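PDB 1VPR: dinoflagellate luciferase from Lingulodinium polyedrum, which catalyses the oxygen-dependent oxidation of an open-tetrapyrrole luciferin with emission of blue light, this chain being the third of its three homologous luciferase domains. Local coordinates for residues 89-103 with 278-290. Residues are numbered along the deposited sequence; the frame is centred on the assembly and turned at random.
Sequences VQAMTEKLLKEADSD and RAFPVGPYTFMRQ
R289 and D103 join the strand 285-290 to the loop beyond the C-terminal end of the helix through an end-on salt bridge in which NH1 and NH2 both donate to a single carboxylate oxygen, OD2. R289 NH1 stands 2.8 Å from D103 OD2. OD2 lies in the guanidinium plane and meets NH2 with its anti lone pair, whereas NH1 arrives from above the carboxylate plane, the two planes being 60° apart. R278 adds a long ion pair from the neighbouring strand: its NH2 stands 3.7 Å from D103 OD2, which lies over a face of the R278 guanidinium, so charge alone acts. T105 OG1 binds D103 OD1 and R278 NH2, while E276 pairs with R278 NE. A water spans R289 NH2 and L96 O, tying the arginine to the helix backbone.

Back toward the N-terminal end of the helix, apolar packing takes over. L96 forks: CD1 sits over one face of F287, 4.1 Å from the ring centroid in a CH-pi contact, and CD2 meets the edge of F280. M92, a selenomethionine, makes a Met-aromatic contact, its selenium in the plane of the Y285 ring with SE 3.7 Å from Y285 CD2, while a bend at chi3 (110°) carries CE to V282 and G283 in the type II' turn. V89 CG2 touches Y285 CE2.

The helix thus lies across a beta-hairpin of the calycin barrel, its strand axes 11.1 Å away, with T93 reaching strand 163-169 and L96 strand 297-307.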
ATOM      1  N   VAL A  89     -15.259  16.280 -10.307  1.00 21.94           N
ATOM      2  CA  VAL A  89     -14.081  15.438 -10.137  1.00 21.42           C
ATOM      3  C   VAL A  89     -14.283  14.119 -10.866  1.00 21.72           C
ATOM      4  O   VAL A  89     -13.350  13.604 -11.480  1.00 21.78           O
ATOM      5  CB  VAL A  89     -13.793  15.210  -8.629  1.00 22.00           C
ATOM      6  CG1 VAL A  89     -12.805  14.060  -8.423  1.00 19.30           C
ATOM      7  CG2 VAL A  89     -13.249  16.507  -8.019  1.00 21.30           C
ATOM      8  N   GLN A  90     -15.497  13.569 -10.813  1.00 21.73           N
ATOM      9  CA  GLN A  90     -15.798  12.315 -11.515  1.00 22.01           C
ATOM     10  C   GLN A  90     -15.487  12.411 -13.013  1.00 21.28           C
ATOM     11  O   GLN A  90     -14.860  11.520 -13.585  1.00 20.95           O
ATOM     12  CB  GLN A  90     -17.278  11.961 -11.368  1.00 24.14           C
ATOM     13  CG  GLN A  90     -17.672  11.437 -10.004  1.00 32.10           C
ATOM     14  CD  GLN A  90     -19.168  11.098  -9.937  1.00 36.46           C
ATOM     15  OE1 GLN A  90     -19.646  10.223 -10.666  1.00 36.26           O
ATOM     16  NE2 GLN A  90     -19.910  11.803  -9.071  1.00 36.10           N
ATOM     17  N   ALA A  91     -15.938  13.481 -13.658  1.00 18.77           N
ATOM     18  CA  ALA A  91     -15.685  13.641 -15.090  1.00 20.17           C
ATOM     19  C   ALA A  91     -14.191  13.779 -15.404  1.00 20.85           C
ATOM     20  O   ALA A  91     -13.698  13.254 -16.416  1.00 19.69           O
ATOM     21  CB  ALA A  91     -16.444  14.856 -15.612  1.00 18.26           C
HETATM   22  N   MSE A  92     -13.455  14.488 -14.555  1.00 20.53           N
HETATM   23  CA  MSE A  92     -12.030  14.617 -14.819  1.00 21.51           C
HETATM   24  C   MSE A  92     -11.413  13.235 -14.667  1.00 21.17           C
HETATM   25  O   MSE A  92     -10.532  12.854 -15.431  1.00 18.53           O
HETATM   26  CB  MSE A  92     -11.381  15.577 -13.824  1.00 22.87           C
HETATM   27  CG  MSE A  92     -11.911  16.985 -13.904  1.00 27.11           C
HETATM   28 SE   MSE A  92     -11.324  18.076 -12.404  1.00 31.93          SE
HETATM   29  CE  MSE A  92     -10.131  19.241 -13.331  1.00 31.08           C
ATOM     30  N   THR A  93     -11.881  12.477 -13.675  1.00 21.33           N
ATOM     31  CA  THR A  93     -11.338  11.140 -13.423  1.00 20.87           C
ATOM     32  C   THR A  93     -11.605  10.170 -14.579  1.00 22.91           C
ATOM     33  O   THR A  93     -10.720   9.401 -14.988  1.00 22.06           O
ATOM     34  CB  THR A  93     -11.888  10.591 -12.094  1.00 20.58           C
ATOM     35  OG1 THR A  93     -11.511  11.484 -11.028  1.00 18.54           O
ATOM     36  CG2 THR A  93     -11.316   9.213 -11.791  1.00 20.23           C
ATOM     37  N   GLU A  94     -12.816  10.215 -15.126  1.00 23.88           N
ATOM     38  CA  GLU A  94     -13.159   9.355 -16.254  1.00 23.51           C
ATOM     39  C   GLU A  94     -12.212   9.650 -17.428  1.00 24.81           C
ATOM     40  O   GLU A  94     -11.707   8.733 -18.075  1.00 24.64           O
ATOM     41  CB  GLU A  94     -14.607   9.593 -16.663  1.00 26.16           C
ATOM     42  N   LYS A  95     -11.948  10.925 -17.693  1.00 23.73           N
ATOM     43  CA  LYS A  95     -11.059  11.287 -18.793  1.00 25.00           C
ATOM     44  C   LYS A  95      -9.631  10.799 -18.526  1.00 24.90           C
ATOM     45  O   LYS A  95      -8.967  10.276 -19.430  1.00 23.62           O
ATOM     46  CB  LYS A  95     -11.101  12.805 -19.017  1.00 28.51           C
ATOM     47  CG  LYS A  95     -10.184  13.322 -20.132  1.00 32.99           C
ATOM     48  CD  LYS A  95     -10.530  14.779 -20.486  1.00 34.63           C
ATOM     49  CE  LYS A  95      -9.435  15.415 -21.338  1.00 37.42           C
ATOM     50  NZ  LYS A  95      -9.015  14.491 -22.441  1.00 40.60           N
ATOM     51  N   LEU A  96      -9.158  10.950 -17.285  1.00 23.13           N
ATOM     52  CA  LEU A  96      -7.812  10.485 -16.936  1.00 21.29           C
ATOM     53  C   LEU A  96      -7.701   8.958 -17.096  1.00 23.30           C
ATOM     54  O   LEU A  96      -6.667   8.435 -17.525  1.00 21.66           O
ATOM     55  CB  LEU A  96      -7.478  10.852 -15.488  1.00 20.25           C
ATOM     56  CG  LEU A  96      -7.273  12.326 -15.138  1.00 19.71           C
ATOM     57  CD1 LEU A  96      -7.078  12.476 -13.624  1.00 20.30           C
ATOM     58  CD2 LEU A  96      -6.051  12.862 -15.888  1.00 23.36           C
ATOM     59  N   LEU A  97      -8.763   8.247 -16.734  1.00 22.32           N
ATOM     60  CA  LEU A  97      -8.781   6.790 -16.836  1.00 27.87           C
ATOM     61  C   LEU A  97      -8.557   6.357 -18.284  1.00 28.31           C
ATOM     62  O   LEU A  97      -7.724   5.481 -18.573  1.00 29.68           O
ATOM     63  CB  LEU A  97     -10.130   6.254 -16.359  1.00 30.75           C
ATOM     64  CG  LEU A  97     -10.160   5.489 -15.046  1.00 34.15           C
ATOM     65  CD1 LEU A  97     -11.585   5.003 -14.781  1.00 36.70           C
ATOM     66  CD2 LEU A  97      -9.192   4.302 -15.132  1.00 34.22           C
ATOM     67  N   LYS A  98      -9.313   6.982 -19.185  1.00 29.54           N
ATOM     68  CA  LYS A  98      -9.233   6.709 -20.611  1.00 29.43           C
ATOM     69  C   LYS A  98      -7.860   7.112 -21.135  1.00 29.10           C
ATOM     70  O   LYS A  98      -7.283   6.428 -21.960  1.00 30.22           O
ATOM     71  CB  LYS A  98     -10.326   7.469 -21.338  1.00 28.10           C
ATOM     72  N   GLU A  99      -7.332   8.228 -20.652  1.00 29.75           N
ATOM     73  CA  GLU A  99      -6.012   8.665 -21.095  1.00 29.83           C
ATOM     74  C   GLU A  99      -4.943   7.700 -20.589  1.00 29.52           C
ATOM     75  O   GLU A  99      -3.913   7.518 -21.231  1.00 30.80           O
ATOM     76  CB  GLU A  99      -5.714  10.075 -20.581  1.00 31.56           C
ATOM     77  CG  GLU A  99      -6.543  11.145 -21.250  1.00 35.13           C
ATOM     78  CD  GLU A  99      -6.273  12.528 -20.701  1.00 38.19           C
ATOM     79  OE1 GLU A  99      -6.908  13.492 -21.184  1.00 41.75           O
ATOM     80  OE2 GLU A  99      -5.430  12.664 -19.791  1.00 39.97           O
ATOM     81  N   ALA A 100      -5.197   7.072 -19.448  1.00 27.18           N
ATOM     82  CA  ALA A 100      -4.240   6.145 -18.871  1.00 27.33           C
ATOM     83  C   ALA A 100      -3.943   4.951 -19.782  1.00 26.79           C
ATOM     84  O   ALA A 100      -2.830   4.446 -19.781  1.00 27.48           O
ATOM     85  CB  ALA A 100      -4.737   5.667 -17.520  1.00 25.86           C
ATOM     86  N   ASP A 101      -4.914   4.491 -20.565  1.00 28.80           N
ATOM     87  CA  ASP A 101      -4.655   3.343 -21.441  1.00 30.49           C
ATOM     88  C   ASP A 101      -3.708   3.605 -22.603  1.00 31.80           C
ATOM     89  O   ASP A 101      -3.099   2.667 -23.123  1.00 32.44           O
ATOM     90  CB  ASP A 101      -5.957   2.783 -22.003  1.00 33.83           C
ATOM     91  CG  ASP A 101      -6.838   2.223 -20.927  1.00 36.86           C
ATOM     92  OD1 ASP A 101      -6.352   1.369 -20.146  1.00 38.35           O
ATOM     93  OD2 ASP A 101      -8.011   2.644 -20.850  1.00 39.34           O
ATOM     94  N   SER A 102      -3.566   4.870 -22.998  1.00 32.22           N
ATOM     95  CA  SER A 102      -2.690   5.244 -24.113  1.00 30.93           C
ATOM     96  C   SER A 102      -1.389   5.866 -23.646  1.00 30.62           C
ATOM     97  O   SER A 102      -0.536   6.213 -24.470  1.00 28.51           O
ATOM     98  CB  SER A 102      -3.389   6.259 -25.013  1.00 32.11           C
ATOM     99  OG  SER A 102      -4.705   5.835 -25.287  1.00 36.49           O
ATOM    100  N   ASP A 103      -1.232   6.011 -22.332  1.00 28.71           N
ATOM    101  CA  ASP A 103      -0.038   6.632 -21.779  1.00 27.57           C
ATOM    102  C   ASP A 103       1.209   5.784 -21.999  1.00 26.94           C
ATOM    103  O   ASP A 103       1.314   4.676 -21.487  1.00 25.84           O
ATOM    104  CB  ASP A 103      -0.214   6.898 -20.278  1.00 26.62           C
ATOM    105  CG  ASP A 103       0.818   7.877 -19.728  1.00 28.22           C
ATOM    106  OD1 ASP A 103       1.918   8.006 -20.325  1.00 26.93           O
ATOM    107  OD2 ASP A 103       0.536   8.516 -18.683  1.00 26.16           O
ATOM    108  N   ARG A 278       2.379   9.053  -9.549  1.00 12.78           N
ATOM    109  CA  ARG A 278       2.767  10.363 -10.055  1.00 10.96           C
ATOM    110  C   ARG A 278       1.689  11.377  -9.720  1.00 12.80           C
ATOM    111  O   ARG A 278       0.487  11.062  -9.749  1.00 13.90           O
ATOM    112  CB  ARG A 278       3.010  10.338 -11.579  1.00 11.36           C
ATOM    113  CG  ARG A 278       1.794  10.136 -12.460  1.00 15.40           C
ATOM    114  CD  ARG A 278       2.154  10.330 -13.946  1.00 17.78           C
ATOM    115  NE  ARG A 278       2.988   9.234 -14.460  1.00 20.71           N
ATOM    116  CZ  ARG A 278       3.439   9.157 -15.713  1.00 20.44           C
ATOM    117  NH1 ARG A 278       4.173   8.122 -16.081  1.00 19.70           N
ATOM    118  NH2 ARG A 278       3.165  10.119 -16.598  1.00 21.46           N
ATOM    119  N   ALA A 279       2.122  12.588  -9.380  1.00 12.16           N
ATOM    120  CA  ALA A 279       1.206  13.677  -9.051  1.00 13.66           C
ATOM    121  C   ALA A 279       1.249  14.690 -10.191  1.00 15.41           C
ATOM    122  O   ALA A 279       2.322  15.014 -10.683  1.00 16.33           O
ATOM    123  CB  ALA A 279       1.634  14.357  -7.750  1.00 10.11           C
ATOM    124  N   PHE A 280       0.092  15.200 -10.595  1.00 16.02           N
ATOM    125  CA  PHE A 280       0.033  16.180 -11.687  1.00 17.22           C
ATOM    126  C   PHE A 280      -1.264  16.979 -11.572  1.00 17.36           C
ATOM    127  O   PHE A 280      -2.242  16.519 -10.983  1.00 15.92           O
ATOM    128  CB  PHE A 280       0.114  15.461 -13.049  1.00 16.48           C
ATOM    129  CG  PHE A 280      -0.881  14.354 -13.195  1.00 19.00           C
ATOM    130  CD1 PHE A 280      -2.174  14.616 -13.653  1.00 18.54           C
ATOM    131  CD2 PHE A 280      -0.557  13.054 -12.807  1.00 17.66           C
ATOM    132  CE1 PHE A 280      -3.132  13.602 -13.717  1.00 17.27           C
ATOM    133  CE2 PHE A 280      -1.501  12.036 -12.867  1.00 17.06           C
ATOM    134  CZ  PHE A 280      -2.797  12.311 -13.325  1.00 18.62           C
ATOM    135  N   PRO A 281      -1.292  18.193 -12.131  1.00 17.59           N
ATOM    136  CA  PRO A 281      -2.500  19.011 -12.048  1.00 18.84           C
ATOM    137  C   PRO A 281      -3.524  18.746 -13.151  1.00 19.77           C
ATOM    138  O   PRO A 281      -3.171  18.303 -14.255  1.00 17.73           O
ATOM    139  CB  PRO A 281      -1.937  20.428 -12.112  1.00 20.10           C
ATOM    140  CG  PRO A 281      -0.841  20.265 -13.141  1.00 20.79           C
ATOM    141  CD  PRO A 281      -0.173  18.952 -12.724  1.00 17.90           C
ATOM    142  N   VAL A 282      -4.793  18.965 -12.818  1.00 17.73           N
ATOM    143  CA  VAL A 282      -5.901  18.847 -13.770  1.00 19.93           C
ATOM    144  C   VAL A 282      -6.868  19.941 -13.310  1.00 18.98           C
ATOM    145  O   VAL A 282      -7.352  19.928 -12.172  1.00 17.96           O
ATOM    146  CB  VAL A 282      -6.637  17.493 -13.707  1.00 21.45           C
ATOM    147  CG1 VAL A 282      -7.691  17.447 -14.821  1.00 23.70           C
ATOM    148  CG2 VAL A 282      -5.644  16.332 -13.846  1.00 23.17           C
ATOM    149  N   GLY A 283      -7.145  20.903 -14.180  1.00 20.11           N
ATOM    150  CA  GLY A 283      -8.027  21.976 -13.763  1.00 18.86           C
ATOM    151  C   GLY A 283      -7.437  22.647 -12.538  1.00 18.50           C
ATOM    152  O   GLY A 283      -6.220  22.866 -12.477  1.00 17.15           O
ATOM    153  N   PRO A 284      -8.253  22.955 -11.519  1.00 18.05           N
ATOM    154  CA  PRO A 284      -7.795  23.620 -10.294  1.00 16.93           C
ATOM    155  C   PRO A 284      -7.282  22.660  -9.230  1.00 17.52           C
ATOM    156  O   PRO A 284      -6.970  23.094  -8.113  1.00 14.92           O
ATOM    157  CB  PRO A 284      -9.060  24.309  -9.816  1.00 21.11           C
ATOM    158  CG  PRO A 284     -10.062  23.168 -10.031  1.00 20.00           C
ATOM    159  CD  PRO A 284      -9.704  22.695 -11.449  1.00 20.48           C
ATOM    160  N   TYR A 285      -7.198  21.375  -9.573  1.00 16.45           N
ATOM    161  CA  TYR A 285      -6.777  20.317  -8.627  1.00 17.11           C
ATOM    162  C   TYR A 285      -5.474  19.626  -8.917  1.00 16.79           C
ATOM    163  O   TYR A 285      -4.894  19.777  -9.991  1.00 16.67           O
ATOM    164  CB  TYR A 285      -7.823  19.198  -8.583  1.00 15.27           C
ATOM    165  CG  TYR A 285      -9.199  19.671  -8.237  1.00 17.50           C
ATOM    166  CD1 TYR A 285      -9.437  20.345  -7.039  1.00 16.76           C
ATOM    167  CD2 TYR A 285     -10.280  19.444  -9.103  1.00 17.23           C
ATOM    168  CE1 TYR A 285     -10.722  20.785  -6.705  1.00 17.54           C
ATOM    169  CE2 TYR A 285     -11.586  19.889  -8.765  1.00 19.13           C
ATOM    170  CZ  TYR A 285     -11.781  20.557  -7.566  1.00 17.85           C
ATOM    171  OH  TYR A 285     -13.030  21.039  -7.229  1.00 17.26           O
ATOM    172  N   THR A 286      -5.029  18.835  -7.936  1.00 15.87           N
ATOM    173  CA  THR A 286      -3.836  18.027  -8.103  1.00 15.74           C
ATOM    174  C   THR A 286      -4.300  16.578  -7.956  1.00 16.21           C
ATOM    175  O   THR A 286      -5.003  16.239  -7.010  1.00 14.81           O
ATOM    176  CB  THR A 286      -2.758  18.332  -7.030  1.00 15.64           C
ATOM    177  OG1 THR A 286      -2.304  19.687  -7.179  1.00 15.76           O
ATOM    178  CG2 THR A 286      -1.548  17.380  -7.200  1.00 17.05           C
ATOM    179  N   PHE A 287      -3.929  15.728  -8.905  1.00 16.00           N
ATOM    180  CA  PHE A 287      -4.306  14.336  -8.845  1.00 15.41           C
ATOM    181  C   PHE A 287      -3.069  13.459  -8.712  1.00 15.21           C
ATOM    182  O   PHE A 287      -1.952  13.883  -8.997  1.00 15.98           O
ATOM    183  CB  PHE A 287      -5.054  13.897 -10.121  1.00 14.38           C
ATOM    184  CG  PHE A 287      -6.503  14.306 -10.161  1.00 15.13           C
ATOM    185  CD1 PHE A 287      -6.867  15.634 -10.397  1.00 16.38           C
ATOM    186  CD2 PHE A 287      -7.503  13.360  -9.979  1.00 14.33           C
ATOM    187  CE1 PHE A 287      -8.200  16.000 -10.449  1.00 16.32           C
ATOM    188  CE2 PHE A 287      -8.841  13.725 -10.027  1.00 16.04           C
ATOM    189  CZ  PHE A 287      -9.190  15.041 -10.262  1.00 14.14           C
HETATM  190  N   MSE A 288      -3.288  12.227  -8.280  1.00 13.72           N
HETATM  191  CA  MSE A 288      -2.212  11.278  -8.177  1.00 15.57           C
HETATM  192  C   MSE A 288      -2.693  10.029  -8.876  1.00 14.74           C
HETATM  193  O   MSE A 288      -3.792   9.551  -8.601  1.00 13.51           O
HETATM  194  CB  MSE A 288      -1.878  10.933  -6.707  1.00 17.39           C
HETATM  195  CG  MSE A 288      -0.975   9.706  -6.623  1.00 18.47           C
HETATM  196 SE   MSE A 288      -0.385   9.263  -4.818  1.00 28.39          SE
HETATM  197  CE  MSE A 288       1.011  10.469  -4.731  1.00 17.27           C
ATOM    198  N   ARG A 289      -1.885   9.501  -9.786  1.00 14.12           N
ATOM    199  CA  ARG A 289      -2.255   8.275 -10.450  1.00 15.24           C
ATOM    200  C   ARG A 289      -1.287   7.189 -10.040  1.00 15.09           C
ATOM    201  O   ARG A 289      -0.076   7.340 -10.153  1.00 16.51           O
ATOM    202  CB  ARG A 289      -2.243   8.401 -11.984  1.00 15.16           C
ATOM    203  CG  ARG A 289      -2.689   7.092 -12.667  1.00 15.12           C
ATOM    204  CD  ARG A 289      -2.490   7.123 -14.196  1.00 15.68           C
ATOM    205  NE  ARG A 289      -1.069   7.198 -14.564  1.00 17.24           N
ATOM    206  CZ  ARG A 289      -0.627   7.590 -15.763  1.00 19.45           C
ATOM    207  NH1 ARG A 289       0.673   7.629 -16.017  1.00 18.00           N
ATOM    208  NH2 ARG A 289      -1.485   7.957 -16.710  1.00 18.66           N
ATOM    209  N   GLN A 290      -1.842   6.095  -9.541  1.00 15.62           N
ATOM    210  CA  GLN A 290      -1.055   4.937  -9.128  1.00 15.27           C
ATOM    211  C   GLN A 290      -1.259   3.859 -10.199  1.00 14.69           C
ATOM    212  O   GLN A 290      -2.392   3.546 -10.556  1.00 16.46           O
ATOM    213  CB  GLN A 290      -1.593   4.440  -7.786  1.00 17.17           C
ATOM    214  CG  GLN A 290      -0.931   3.199  -7.216  1.00 15.74           C
ATOM    215  CD  GLN A 290      -1.497   2.855  -5.861  1.00 18.24           C
ATOM    216  OE1 GLN A 290      -1.438   3.662  -4.926  1.00 14.52           O
ATOM    217  NE2 GLN A 290      -2.056   1.653  -5.745  1.00 17.29           N
TER
HETATM  218  O   HOH W   1      -4.009   9.176 -16.708  1.00 19.88           O